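Local atomic coordinates of ubiquitin (Sulfolobus solfataricus, PDB entry 4WWM), a protein that is a Urm1-type ubiquitin-related modifier, probably conjugated to other proteins and linked to the proteasome pathway and to tRNA processing. Residues R28-I33 and I74-I79. Residues are numbered along the deposited sequence; the frame is centred on the assembly and turned at random.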
loop_
_atom_site.group_PDB
_atom_site.type_symbol
_atom_site.label_atom_id
_atom_site.label_comp_id
_atom_site.label_asym_id
_atom_site.label_seq_id
_atom_site.Cartn_x
_atom_site.Cartn_y
_atom_site.Cartn_z
ATOM N N ARG A 28 -3.372 -7.580 -3.306
ATOM C CA ARG A 28 -3.965 -7.179 -4.574
ATOM C C ARG A 28 -4.056 -5.660 -4.677
ATOM O O ARG A 28 -3.902 -5.100 -5.765
ATOM C CB ARG A 28 -5.348 -7.807 -4.744
ATOM C CG ARG A 28 -5.323 -9.328 -4.800
ATOM C CD ARG A 28 -5.954 -9.852 -6.080
ATOM N NE ARG A 28 -7.345 -9.429 -6.215
ATOM C CZ ARG A 28 -8.041 -9.479 -7.347
ATOM N NH1 ARG A 28 -7.479 -9.928 -8.463
ATOM N NH2 ARG A 28 -9.302 -9.070 -7.365
ATOM N N VAL A 29 -4.309 -4.997 -3.552
ATOM C CA VAL A 29 -4.272 -3.539 -3.511
ATOM C C VAL A 29 -2.896 -3.074 -3.975
ATOM O O VAL A 29 -2.782 -2.241 -4.875
ATOM C CB VAL A 29 -4.568 -2.990 -2.090
ATOM C CG1 VAL A 29 -4.315 -1.481 -2.002
ATOM C CG2 VAL A 29 -5.997 -3.299 -1.688
ATOM N N LEU A 30 -1.853 -3.637 -3.375
ATOM C CA LEU A 30 -0.490 -3.215 -3.669
ATOM C C LEU A 30 -0.104 -3.524 -5.110
ATOM O O LEU A 30 0.587 -2.734 -5.749
ATOM C CB LEU A 30 0.494 -3.881 -2.705
ATOM C CG LEU A 30 0.242 -3.606 -1.219
ATOM C CD1 LEU A 30 1.224 -4.379 -0.352
ATOM C CD2 LEU A 30 0.311 -2.119 -0.906
ATOM N N VAL A 31 -0.552 -4.664 -5.624
ATOM C CA VAL A 31 -0.243 -5.043 -6.999
ATOM C C VAL A 31 -0.921 -4.088 -7.981
ATOM O O VAL A 31 -0.340 -3.739 -9.009
ATOM C CB VAL A 31 -0.668 -6.498 -7.301
ATOM C CG1 VAL A 31 -0.640 -6.787 -8.802
ATOM C CG2 VAL A 31 0.242 -7.475 -6.575
ATOM N N LYS A 32 -2.143 -3.665 -7.669
ATOM C CA LYS A 32 -2.862 -2.736 -8.536
ATOM C C LYS A 32 -2.186 -1.367 -8.546
ATOM O O LYS A 32 -2.105 -0.715 -9.584
ATOM C CB LYS A 32 -4.321 -2.592 -8.097
ATOM C CG LYS A 32 -5.105 -1.567 -8.921
ATOM C CD LYS A 32 -6.599 -1.608 -8.632
ATOM C CE LYS A 32 -7.250 -2.864 -9.191
ATOM N NZ LYS A 32 -8.709 -2.922 -8.891
ATOM N N ILE A 33 -1.711 -0.940 -7.381
ATOM C CA ILE A 33 -0.997 0.322 -7.253
ATOM C C ILE A 33 0.363 0.246 -7.949
ATOM O O ILE A 33 0.756 1.163 -8.677
ATOM C CB ILE A 33 -0.802 0.693 -5.759
ATOM C CG1 ILE A 33 -2.153 0.954 -5.085
ATOM C CG2 ILE A 33 0.103 1.908 -5.595
ATOM C CD1 ILE A 33 -2.944 2.114 -5.665
ATOM N N ILE A 74 -5.469 2.900 3.872
ATOM C CA ILE A 74 -4.161 2.268 3.762
ATOM C C ILE A 74 -3.087 3.316 3.485
ATOM O O ILE A 74 -3.090 3.943 2.431
ATOM C CB ILE A 74 -4.145 1.213 2.638
ATOM C CG1 ILE A 74 -5.216 0.150 2.900
ATOM C CG2 ILE A 74 -2.766 0.573 2.532
ATOM C CD1 ILE A 74 -5.458 -0.783 1.731
ATOM N N GLU A 75 -2.165 3.496 4.425
ATOM C CA GLU A 75 -1.073 4.449 4.248
ATOM C C GLU A 75 0.210 3.710 3.912
ATOM O O GLU A 75 0.615 2.807 4.641
ATOM C CB GLU A 75 -0.867 5.294 5.508
ATOM C CG GLU A 75 -2.052 6.161 5.885
ATOM C CD GLU A 75 -1.821 6.910 7.180
ATOM O OE1 GLU A 75 -0.832 7.666 7.258
ATOM O OE2 GLU A 75 -2.623 6.736 8.120
ATOM N N ILE A 76 0.841 4.091 2.805
ATOM C CA ILE A 76 2.115 3.505 2.408
ATOM C C ILE A 76 3.212 4.531 2.668
ATOM O O ILE A 76 3.240 5.601 2.056
ATOM C CB ILE A 76 2.109 3.062 0.935
ATOM C CG1 ILE A 76 0.891 2.173 0.664
ATOM C CG2 ILE A 76 3.392 2.305 0.608
ATOM C CD1 ILE A 76 0.715 1.789 -0.783
ATOM N N ILE A 77 4.106 4.189 3.591
ATOM C CA ILE A 77 5.074 5.131 4.138
ATOM C C ILE A 77 6.508 4.647 3.942
ATOM O O ILE A 77 6.877 3.582 4.442
ATOM C CB ILE A 77 4.837 5.352 5.647
ATOM C CG1 ILE A 77 3.383 5.760 5.900
ATOM C CG2 ILE A 77 5.799 6.404 6.191
ATOM C CD1 ILE A 77 2.996 5.800 7.364
ATOM N N PRO A 78 7.332 5.430 3.225
ATOM C CA PRO A 78 8.747 5.061 3.133
ATOM C C PRO A 78 9.550 5.544 4.343
ATOM O O PRO A 78 9.260 6.616 4.874
ATOM C CB PRO A 78 9.203 5.759 1.853
ATOM C CG PRO A 78 8.350 6.971 1.780
ATOM C CD PRO A 78 7.017 6.597 2.379
ATOM N N ILE A 79 10.528 4.751 4.778
ATOM C CA ILE A 79 11.409 5.138 5.880
ATOM C C ILE A 79 12.872 4.905 5.519
ATOM O O ILE A 79 13.178 4.137 4.608
ATOM C CB ILE A 79 11.088 4.357 7.167
ATOM C CG1 ILE A 79 11.160 2.850 6.908
ATOM C CG2 ILE A 79 9.713 4.735 7.681
ATOM C CD1 ILE A 79 11.252 2.025 8.160
#
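Val29 and Leu30 of helix 26-33 pack on Ile74 and Ile76 of strand 73-78 in a purely apolar helix-on-sheet contact at the centre of the domain. All four side chains are buried. The two closest approaches are between methyl groups, and the contact is small, with 159 Å² buried over both sides. The backbones stay well apart, and the CA atoms of Val29 and Ile74 are 9.3 Å from each other. Side chains fill the gap between them. Val29 and Ile74 meet tip to tip, with CG1 of Val29 4.0 Å from CD1 of Ile74. This CG1 branch lies opposite the backbone N (chi1 171°), and the CA–CB bond of Val29 itself points at the strand. The other pair meets at a slant: CD2 of Leu30 is 3.9 Å from CD1 of Ile76. The CA–CB bond of Leu30 does not point at the strand, but the end of its side chain comes nearer. CD1 of Leu30 is the branch anti to CA (chi2 177°), and the other methyl, CD2, turns toward the strand and makes the contact. The arrangement is that of the ubiquitin-like beta-grasp fold, in which a mixed sheet curls around a helix. Strand 73-78 is the middle strand of the sheet. It runs parallel to strand 3-6 and antiparallel to strand 51-55. Ile74 and Ile76 are two residues apart, so both face the helix, while Glu75 and Ile77 between and beyond them point to the other side of the sheet. Neighbouring strands extend the same apolar layer: Val4 touches Val29 and Ile76, and Ile53 touches Leu30 and Ile74. On the outer side of the helix, Lys32 forms a salt bridge with Asp23 through NZ and OD2.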